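Local structure of putative lipoprotein (Bacteroides ovatus, 3OQQ) at residues V23-D28 and V60-N65; G342-M347 and V374-T379; F285-G290 and T392-E397. The protein is of unknown function but is probably an extracellular lipoprotein, rich in beta strands, that binds several calcium ions. All coordinates share one frame; numbering follows the deposited sequence.

Contact 1: V23-D28 and V60-N65; sequences VNVYSD and VYMKYN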
loop_
_atom_site.group_PDB
_atom_site.type_symbol
_atom_site.label_atom_id
_atom_site.label_comp_id
_atom_site.label_asym_id
_atom_site.label_seq_id
_atom_site.Cartn_x
_atom_site.Cartn_y
_atom_site.Cartn_z
ATOM N N VAL A 23 -19.195 7.761 11.654
ATOM C CA VAL A 23 -18.517 8.869 10.994
ATOM C C VAL A 23 -17.328 8.385 10.137
ATOM O O VAL A 23 -16.799 7.294 10.337
ATOM C CB VAL A 23 -18.080 9.965 12.023
ATOM C CG1 VAL A 23 -19.290 10.552 12.761
ATOM C CG2 VAL A 23 -17.042 9.436 13.019
ATOM N N ASN A 24 -16.889 9.246 9.225
ATOM C CA ASN A 24 -15.729 8.989 8.385
ATOM C C ASN A 24 -14.701 10.070 8.639
ATOM O O ASN A 24 -15.072 11.228 8.764
ATOM C CB ASN A 24 -16.144 8.933 6.932
ATOM C CG ASN A 24 -17.035 7.758 6.645
ATOM O OD1 ASN A 24 -16.752 6.624 7.023
ATOM N ND2 ASN A 24 -18.158 8.010 6.017
ATOM N N VAL A 25 -13.419 9.684 8.788
ATOM C CA VAL A 25 -12.320 10.619 9.054
ATOM C C VAL A 25 -11.385 10.615 7.843
ATOM O O VAL A 25 -10.997 9.539 7.376
ATOM C CB VAL A 25 -11.583 10.286 10.374
ATOM C CG1 VAL A 25 -10.463 11.291 10.657
ATOM C CG2 VAL A 25 -12.571 10.212 11.549
ATOM N N TYR A 26 -11.055 11.813 7.324
ATOM C CA TYR A 26 -10.211 12.012 6.129
ATOM C C TYR A 26 -9.001 12.897 6.437
ATOM O O TYR A 26 -9.077 13.748 7.328
ATOM C CB TYR A 26 -11.042 12.707 5.010
ATOM C CG TYR A 26 -12.309 11.972 4.616
ATOM C CD1 TYR A 26 -13.493 12.149 5.329
ATOM C CD2 TYR A 26 -12.332 11.129 3.513
ATOM C CE1 TYR A 26 -14.644 11.439 5.001
ATOM C CE2 TYR A 26 -13.481 10.410 3.173
ATOM C CZ TYR A 26 -14.638 10.582 3.911
ATOM O OH TYR A 26 -15.782 9.909 3.552
ATOM N N SER A 27 -7.902 12.730 5.690
ATOM C CA SER A 27 -6.713 13.587 5.867
ATOM C C SER A 27 -6.848 14.878 5.018
ATOM O O SER A 27 -5.991 15.756 5.105
ATOM C CB SER A 27 -5.450 12.823 5.478
ATOM O OG SER A 27 -5.522 12.417 4.120
ATOM N N ASP A 28 -7.918 14.979 4.198
ATOM C CA ASP A 28 -8.193 16.113 3.298
ATOM C C ASP A 28 -9.629 16.611 3.428
ATOM O O ASP A 28 -10.521 15.788 3.621
ATOM C CB ASP A 28 -7.993 15.678 1.815
ATOM C CG ASP A 28 -6.592 15.272 1.393
ATOM O OD1 ASP A 28 -6.024 14.337 2.009
ATOM O OD2 ASP A 28 -6.105 15.806 0.376
ATOM N N VAL A 60 -7.397 16.699 10.769
ATOM C CA VAL A 60 -8.217 15.724 10.053
ATOM C C VAL A 60 -9.670 16.223 10.014
ATOM O O VAL A 60 -10.065 17.131 10.772
ATOM C CB VAL A 60 -8.090 14.257 10.554
ATOM C CG1 VAL A 60 -6.714 13.698 10.237
ATOM C CG2 VAL A 60 -8.397 14.137 12.040
ATOM N N TYR A 61 -10.438 15.657 9.095
ATOM C CA TYR A 61 -11.805 16.067 8.827
ATOM C C TYR A 61 -12.760 14.924 9.014
ATOM O O TYR A 61 -12.645 13.885 8.364
ATOM C CB TYR A 61 -11.915 16.647 7.396
ATOM C CG TYR A 61 -10.938 17.780 7.183
ATOM C CD1 TYR A 61 -9.635 17.533 6.752
ATOM C CD2 TYR A 61 -11.286 19.090 7.485
ATOM C CE1 TYR A 61 -8.707 18.563 6.620
ATOM C CE2 TYR A 61 -10.362 20.129 7.371
ATOM C CZ TYR A 61 -9.076 19.860 6.926
ATOM O OH TYR A 61 -8.169 20.873 6.760
HETATM N N MSE A 62 -13.700 15.126 9.931
HETATM C CA MSE A 62 -14.727 14.143 10.240
HETATM C C MSE A 62 -15.999 14.511 9.488
HETATM O O MSE A 62 -16.559 15.590 9.721
HETATM C CB MSE A 62 -14.971 14.102 11.763
HETATM C CG MSE A 62 -15.982 13.041 12.201
HETATM SE SE MSE A 62 -16.441 13.183 14.088
HETATM C CE MSE A 62 -17.599 14.646 13.966
ATOM N N LYS A 63 -16.423 13.639 8.557
ATOM C CA LYS A 63 -17.681 13.843 7.842
ATOM C C LYS A 63 -18.759 13.093 8.611
ATOM O O LYS A 63 -18.542 11.942 9.032
ATOM C CB LYS A 63 -17.610 13.413 6.370
ATOM C CG LYS A 63 -16.652 14.305 5.568
ATOM C CD LYS A 63 -17.168 14.750 4.206
ATOM C CE LYS A 63 -16.088 15.552 3.510
ATOM N NZ LYS A 63 -16.551 16.879 3.029
ATOM N N TYR A 64 -19.898 13.761 8.847
ATOM C CA TYR A 64 -20.968 13.133 9.601
ATOM C C TYR A 64 -22.355 13.510 9.060
ATOM O O TYR A 64 -22.529 14.571 8.455
ATOM C CB TYR A 64 -20.853 13.509 11.096
ATOM C CG TYR A 64 -21.159 14.965 11.425
ATOM C CD1 TYR A 64 -20.151 15.925 11.434
ATOM C CD2 TYR A 64 -22.437 15.357 11.827
ATOM C CE1 TYR A 64 -20.415 17.247 11.791
ATOM C CE2 TYR A 64 -22.711 16.675 12.188
ATOM C CZ TYR A 64 -21.695 17.613 12.175
ATOM O OH TYR A 64 -21.955 18.911 12.530
ATOM N N ASN A 65 -23.341 12.643 9.335
ATOM C CA ASN A 65 -24.738 12.822 8.975
ATOM C C ASN A 65 -25.402 13.686 10.001
ATOM O O ASN A 65 -25.275 13.432 11.205
ATOM C CB ASN A 65 -25.449 11.459 8.884
ATOM C CG ASN A 65 -24.840 10.567 7.843
ATOM O OD1 ASN A 65 -24.592 10.991 6.726
ATOM N ND2 ASN A 65 -24.535 9.330 8.189
#

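Contact 2: G342-M347 and V374-T379; sequences GKEIHM and VYYSNT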
loop_
_atom_site.group_PDB
_atom_site.type_symbol
_atom_site.label_atom_id
_atom_site.label_comp_id
_atom_site.label_asym_id
_atom_site.label_seq_id
_atom_site.Cartn_x
_atom_site.Cartn_y
_atom_site.Cartn_z
ATOM N N GLY A 342 15.391 -14.110 -9.931
ATOM C CA GLY A 342 14.960 -14.264 -8.545
ATOM C C GLY A 342 15.526 -13.301 -7.516
ATOM O O GLY A 342 15.251 -13.448 -6.322
ATOM N N LYS A 343 16.326 -12.319 -7.947
ATOM C CA LYS A 343 16.835 -11.289 -7.056
ATOM C C LYS A 343 15.635 -10.476 -6.503
ATOM O O LYS A 343 14.775 -10.040 -7.264
ATOM C CB LYS A 343 17.801 -10.399 -7.828
ATOM C CG LYS A 343 18.843 -9.696 -7.002
ATOM C CD LYS A 343 19.353 -8.477 -7.743
ATOM C CE LYS A 343 20.223 -8.788 -8.935
ATOM N NZ LYS A 343 20.386 -7.596 -9.795
ATOM N N GLU A 344 15.570 -10.324 -5.183
ATOM C CA GLU A 344 14.495 -9.673 -4.447
ATOM C C GLU A 344 14.976 -8.341 -3.894
ATOM O O GLU A 344 16.022 -8.285 -3.238
ATOM C CB GLU A 344 14.070 -10.632 -3.318
ATOM C CG GLU A 344 12.682 -10.461 -2.748
ATOM C CD GLU A 344 12.505 -11.314 -1.507
ATOM O OE1 GLU A 344 12.180 -12.513 -1.643
ATOM O OE2 GLU A 344 12.791 -10.808 -0.401
ATOM N N ILE A 345 14.230 -7.256 -4.190
ATOM C CA ILE A 345 14.582 -5.901 -3.757
ATOM C C ILE A 345 13.484 -5.367 -2.834
ATOM O O ILE A 345 12.322 -5.477 -3.152
ATOM C CB ILE A 345 14.825 -4.972 -4.996
ATOM C CG1 ILE A 345 15.821 -5.628 -5.986
ATOM C CG2 ILE A 345 15.291 -3.542 -4.590
ATOM C CD1 ILE A 345 15.889 -5.007 -7.405
ATOM N N HIS A 346 13.865 -4.812 -1.684
ATOM C CA HIS A 346 12.944 -4.174 -0.743
ATOM C C HIS A 346 13.373 -2.706 -0.592
ATOM O O HIS A 346 14.454 -2.333 -1.055
ATOM C CB HIS A 346 12.972 -4.908 0.616
ATOM C CG HIS A 346 12.445 -6.313 0.567
ATOM N ND1 HIS A 346 11.279 -6.651 1.196
ATOM C CD2 HIS A 346 12.960 -7.418 -0.023
ATOM C CE1 HIS A 346 11.113 -7.948 0.985
ATOM N NE2 HIS A 346 12.094 -8.449 0.243
HETATM N N MSE A 347 12.567 -1.890 0.095
HETATM C CA MSE A 347 12.957 -0.498 0.372
HETATM C C MSE A 347 13.975 -0.469 1.526
HETATM O O MSE A 347 14.123 -1.460 2.234
HETATM C CB MSE A 347 11.735 0.355 0.723
HETATM C CG MSE A 347 10.684 0.349 -0.381
HETATM SE SE MSE A 347 9.180 1.496 -0.033
HETATM C CE MSE A 347 8.387 0.508 1.414
ATOM N N VAL A 374 22.157 -1.628 7.631
ATOM C CA VAL A 374 20.824 -1.238 7.137
ATOM C C VAL A 374 20.483 -2.093 5.906
ATOM O O VAL A 374 21.301 -2.181 4.974
ATOM C CB VAL A 374 20.763 0.277 6.813
ATOM C CG1 VAL A 374 19.394 0.674 6.267
ATOM C CG2 VAL A 374 21.124 1.131 8.045
ATOM N N TYR A 375 19.279 -2.706 5.892
ATOM C CA TYR A 375 18.846 -3.497 4.722
ATOM C C TYR A 375 18.678 -2.626 3.475
ATOM O O TYR A 375 18.138 -1.526 3.580
ATOM C CB TYR A 375 17.505 -4.195 4.983
ATOM C CG TYR A 375 17.538 -5.335 5.970
ATOM C CD1 TYR A 375 18.258 -6.493 5.699
ATOM C CD2 TYR A 375 16.745 -5.311 7.113
ATOM C CE1 TYR A 375 18.256 -7.571 6.588
ATOM C CE2 TYR A 375 16.713 -6.393 7.996
ATOM C CZ TYR A 375 17.452 -7.529 7.716
ATOM O OH TYR A 375 17.406 -8.597 8.579
ATOM N N TYR A 376 19.085 -3.149 2.302
ATOM C CA TYR A 376 18.927 -2.527 0.989
ATOM C C TYR A 376 19.278 -1.010 0.959
ATOM O O TYR A 376 18.491 -0.178 0.494
ATOM C CB TYR A 376 17.490 -2.766 0.495
ATOM C CG TYR A 376 17.206 -4.225 0.200
ATOM C CD1 TYR A 376 17.651 -4.819 -0.979
ATOM C CD2 TYR A 376 16.489 -5.011 1.099
ATOM C CE1 TYR A 376 17.386 -6.163 -1.259
ATOM C CE2 TYR A 376 16.228 -6.358 0.838
ATOM C CZ TYR A 376 16.669 -6.926 -0.347
ATOM O OH TYR A 376 16.379 -8.246 -0.610
ATOM N N SER A 377 20.486 -0.656 1.400
ATOM C CA SER A 377 20.873 0.758 1.396
ATOM C C SER A 377 22.330 0.909 1.144
ATOM O O SER A 377 23.102 0.167 1.749
ATOM C CB SER A 377 20.512 1.404 2.727
ATOM O OG SER A 377 20.741 2.800 2.699
ATOM N N ASN A 378 22.741 1.891 0.288
ATOM C CA ASN A 378 24.178 2.090 0.072
ATOM C C ASN A 378 24.780 2.757 1.335
ATOM O O ASN A 378 24.035 3.065 2.273
ATOM C CB ASN A 378 24.502 2.833 -1.257
ATOM C CG ASN A 378 24.308 4.335 -1.297
ATOM O OD1 ASN A 378 23.907 4.987 -0.325
ATOM N ND2 ASN A 378 24.519 4.913 -2.466
ATOM N N THR A 379 26.107 2.946 1.383
ATOM C CA THR A 379 26.782 3.483 2.574
ATOM C C THR A 379 26.408 4.957 2.871
ATOM O O THR A 379 26.676 5.442 3.984
ATOM C CB THR A 379 28.305 3.322 2.461
ATOM O OG1 THR A 379 28.742 3.967 1.265
ATOM C CG2 THR A 379 28.732 1.869 2.450
HETATM O O HOH W 1 16.233 -0.007 -0.803
#

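Contact 3: F285-G290 and T392-E397; sequences FQVTQG and TRHAYE. With CA (calcium ion), chain B; ACT (acetate ion), chain F.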
loop_
_atom_site.group_PDB
_atom_site.type_symbol
_atom_site.label_atom_id
_atom_site.label_comp_id
_atom_site.label_asym_id
_atom_site.label_seq_id
_atom_site.Cartn_x
_atom_site.Cartn_y
_atom_site.Cartn_z
ATOM N N PHE A 285 6.674 -0.501 -20.260
ATOM C CA PHE A 285 5.255 -0.380 -19.949
ATOM C C PHE A 285 4.847 0.889 -19.188
ATOM O O PHE A 285 5.128 1.013 -17.992
ATOM C CB PHE A 285 4.805 -1.638 -19.143
ATOM C CG PHE A 285 3.310 -1.719 -18.881
ATOM C CD1 PHE A 285 2.407 -1.854 -19.934
ATOM C CD2 PHE A 285 2.813 -1.687 -17.585
ATOM C CE1 PHE A 285 1.045 -1.916 -19.696
ATOM C CE2 PHE A 285 1.441 -1.775 -17.345
ATOM C CZ PHE A 285 0.565 -1.884 -18.402
ATOM N N GLN A 286 4.035 1.757 -19.869
ATOM C CA GLN A 286 3.477 3.012 -19.338
ATOM C C GLN A 286 4.582 3.975 -18.862
ATOM O O GLN A 286 4.377 4.661 -17.867
ATOM C CB GLN A 286 2.466 2.727 -18.196
ATOM C CG GLN A 286 1.300 1.750 -18.562
ATOM C CD GLN A 286 0.441 2.248 -19.725
ATOM O OE1 GLN A 286 0.895 2.398 -20.854
ATOM N NE2 GLN A 286 -0.834 2.477 -19.498
ATOM N N VAL A 287 5.751 4.021 -19.552
ATOM C CA VAL A 287 6.885 4.896 -19.147
ATOM C C VAL A 287 7.485 5.735 -20.324
ATOM O O VAL A 287 8.281 6.665 -20.101
ATOM C CB VAL A 287 8.024 4.094 -18.419
ATOM C CG1 VAL A 287 7.522 3.452 -17.134
ATOM C CG2 VAL A 287 8.708 3.052 -19.328
ATOM N N THR A 288 7.182 5.374 -21.564
ATOM C CA THR A 288 7.828 6.062 -22.684
ATOM C C THR A 288 6.838 7.005 -23.359
ATOM O O THR A 288 5.762 6.573 -23.792
ATOM C CB THR A 288 8.459 5.037 -23.683
ATOM O OG1 THR A 288 9.403 4.181 -23.006
ATOM C CG2 THR A 288 9.151 5.712 -24.856
ATOM N N GLN A 289 7.224 8.301 -23.465
ATOM C CA GLN A 289 6.382 9.302 -24.092
ATOM C C GLN A 289 6.068 8.897 -25.540
ATOM O O GLN A 289 6.985 8.555 -26.304
ATOM C CB GLN A 289 7.012 10.692 -24.025
ATOM C CG GLN A 289 6.029 11.767 -24.499
ATOM C CD GLN A 289 6.529 13.150 -24.255
ATOM O OE1 GLN A 289 7.514 13.376 -23.551
ATOM N NE2 GLN A 289 5.835 14.103 -24.826
ATOM N N GLY A 290 4.776 8.938 -25.880
ATOM C CA GLY A 290 4.267 8.554 -27.192
ATOM C C GLY A 290 3.872 7.092 -27.230
ATOM O O GLY A 290 3.264 6.645 -28.203
ATOM N N THR A 392 0.676 10.258 -6.448
ATOM C CA THR A 392 1.987 10.678 -6.972
ATOM C C THR A 392 2.278 10.014 -8.306
ATOM O O THR A 392 2.202 8.777 -8.435
ATOM C CB THR A 392 3.109 10.443 -5.973
ATOM O OG1 THR A 392 2.706 10.969 -4.713
ATOM C CG2 THR A 392 4.442 11.081 -6.419
ATOM N N ARG A 393 2.599 10.862 -9.303
ATOM C CA ARG A 393 2.904 10.439 -10.681
ATOM C C ARG A 393 4.329 9.928 -10.811
ATOM O O ARG A 393 5.234 10.485 -10.185
ATOM C CB ARG A 393 2.713 11.627 -11.644
ATOM C CG ARG A 393 1.249 12.033 -11.756
ATOM C CD ARG A 393 1.173 13.514 -11.833
ATOM N NE ARG A 393 -0.197 14.022 -11.856
ATOM C CZ ARG A 393 -0.916 14.300 -10.777
ATOM N NH1 ARG A 393 -0.438 14.045 -9.570
ATOM N NH2 ARG A 393 -2.121 14.831 -10.898
ATOM N N HIS A 394 4.547 8.925 -11.661
ATOM C CA HIS A 394 5.902 8.418 -11.883
ATOM C C HIS A 394 6.562 9.178 -13.049
ATOM O O HIS A 394 5.886 9.817 -13.868
ATOM C CB HIS A 394 5.912 6.891 -12.114
ATOM C CG HIS A 394 5.150 6.465 -13.332
ATOM N ND1 HIS A 394 3.773 6.406 -13.327
ATOM C CD2 HIS A 394 5.601 6.142 -14.572
ATOM C CE1 HIS A 394 3.419 6.020 -14.549
ATOM N NE2 HIS A 394 4.485 5.818 -15.322
ATOM N N ALA A 395 7.888 9.087 -13.121
ATOM C CA ALA A 395 8.701 9.732 -14.148
ATOM C C ALA A 395 8.690 8.989 -15.461
ATOM O O ALA A 395 8.585 7.753 -15.491
ATOM C CB ALA A 395 10.143 9.822 -13.667
ATOM N N TYR A 396 8.921 9.743 -16.556
ATOM C CA TYR A 396 9.134 9.178 -17.896
ATOM C C TYR A 396 10.451 8.407 -17.855
ATOM O O TYR A 396 11.304 8.716 -17.018
ATOM C CB TYR A 396 9.205 10.290 -18.967
ATOM C CG TYR A 396 7.859 10.787 -19.428
ATOM C CD1 TYR A 396 7.044 10.000 -20.236
ATOM C CD2 TYR A 396 7.430 12.075 -19.127
ATOM C CE1 TYR A 396 5.796 10.449 -20.655
ATOM C CE2 TYR A 396 6.195 12.543 -19.561
ATOM C CZ TYR A 396 5.373 11.718 -20.315
ATOM O OH TYR A 396 4.151 12.162 -20.749
ATOM N N GLU A 397 10.604 7.390 -18.713
ATOM C CA GLU A 397 11.807 6.558 -18.747
ATOM C C GLU A 397 13.077 7.392 -18.884
ATOM O O GLU A 397 13.139 8.307 -19.718
ATOM C CB GLU A 397 11.724 5.523 -19.878
ATOM C CG GLU A 397 12.710 4.362 -19.723
ATOM C CD GLU A 397 12.771 3.620 -18.399
ATOM O OE1 GLU A 397 11.793 3.677 -17.618
ATOM O OE2 GLU A 397 13.799 2.952 -18.150
HETATM CA CA CA B . 13.081 2.907 -15.733
HETATM C C ACT F . 3.818 15.597 -20.650
HETATM O O ACT F . 3.677 14.662 -19.801
HETATM O OXT ACT F . 3.132 16.667 -20.627
HETATM C CH3 ACT F . 4.855 15.431 -21.737
HETATM O O HOH W 2 15.654 2.246 -15.431
#

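Contact 1: V23-D28 and V60-N65
Tyr26 and Lys63 meet on one face of the paired strands, the tyrosine ring and the lysine's aliphatic chain crossing at about a right angle with Tyr26 CE1 3.5 Å from Lys63 CG. The ring gets there because Tyr26 CG lies opposite its carbonyl carbon and beside its backbone N (chi1 -56°). Lys63 then bends at chi2 and carries NZ off to Thr73 OG1. On the same face Tyr61 sets its ring against the backbone of the turn, CD1 lying 3.4 Å from Asp28 C. The two strands run antiparallel: Asn24 with Lys63 and Tyr26 with Tyr61 are hydrogen-bonded pairs, and Val25 with Met62 is the non-hydrogen-bonded pair between them, so strand 23-26 is zipped to 59-65 while its other edge bonds to strand 36-41. Four backbone bonds join them, Lys63 N to Asn24 O at 2.8 Å among them. The opposite face is apolar. Met62, a selenomethionine, runs extended as far as SE, which comes 3.9 Å from Val23 CG2, and its CG lies 3.7 Å from Val23 CB. The Val25 and Val60 side chains pass at a slant, CG1 of Val25 3.8 Å from CG2 of Val60, and Leu103 of strand 96-104 touches both Val25 and Met62.

Contact 2: G342-M347 and V374-T379
Tyr376 OH donates to Glu344 O at 2.7 Å. The approach is not on a lone pair: the hydroxyl stands above the carbonyl plane, 49° out of it, because the phenol reaches in over the backbone of strand 343-346. One face of that ring looks onto the chain, with His346 N over its centre, 3.6 Å from the plane, and Ile345 C toward the rim of the same face. His346 flanks it. The imidazole and the phenol are near parallel, planes 30° apart, but slid so far that they barely overlap; what touches is His346 CD2 against Tyr376 CE2 at 3.5 Å. The imidazole is held at both nitrogens: NE2 donates to Glu344 OE2 over a short 2.5 Å, on the anti side and tilted out of the carboxylate plane, while ND1 bonds to Asn334 OD1. These two bonds fix the rotation of the ring beside Tyr376. Farther along, a water donates to His346 O and, at 2.6 Å, to Tyr376 O, bridging the two backbones. Tyr360 and Trp135 also pack on the tyrosine ring at steep angles. Gly342 and Lys343 face Val339 as a G1 beta bulge, so the arrangement is that of a bulged hairpin, 333-339 with 343-346, whose second strand is, within this chain, an edge strand of a six-stranded antiparallel sheet and is overlaid by a tyrosine from a long loop.

Contact 3: F285-G290 and T392-E397
A calcium site lies at the end of this contact between loop 285-290 and the segment round the short strand 394-395, and Glu397 is its ligand here. The carboxylate grips the ion with both oxygens, OE1 at 2.4 Å and OE2 at 2.5 Å from the calcium; Asp146, Asn148, Asp149 and Gly186 supply the other protein ligands. The backbone N of Glu397 donates to Val287 O at 2.8 Å, and the Val287 side chain runs alongside that of Glu397, CG2 3.6 Å from OE1. A second bond joins the segments: His394 NE2 meets Gln286 O at 2.8 Å, almost straight (171°) and in the imidazole plane, while ND1 pairs with Arg183. Tyr396 stands between these two donors in sequence. Its CE1 is 3.6 Å from Gln289 CB, the Gln289 amide lies 26° from the ring plane with OE1 over one face toward the rim, and OH donates at 2.7 Å to O of an acetate, probably from the crystallisation liquor. An alanine here would probably leave the acetate without this donor and the Gln289 side chain freer to turn. With Val287 O holding the Glu397 backbone, the loop probably contributes to placing the carboxylate on the metal.

In the fold
Following the chain from the N terminus, contact 1 comes first: it closes the loop between residues 28 and 60 and joins the first strand, 23-26, to 59-65 in the N-terminal DUF4841 region. It is complete long before the others open. Contact 3 then starts at 285-290 and closes only at 392-397, bringing a loop against the segment round short strand 394-395, a hundred residues on, beside a calcium site. Within that span contact 2 opens and closes, tying edge strand 343-346 of the six-stranded sheet to the loop after helix 357-364. Contacts 2 and 3 share the DUF4842 range, their centres about 24 Å apart; contact 1 lies about 37 Å from contact 2, centre to centre, across the middle of the chain.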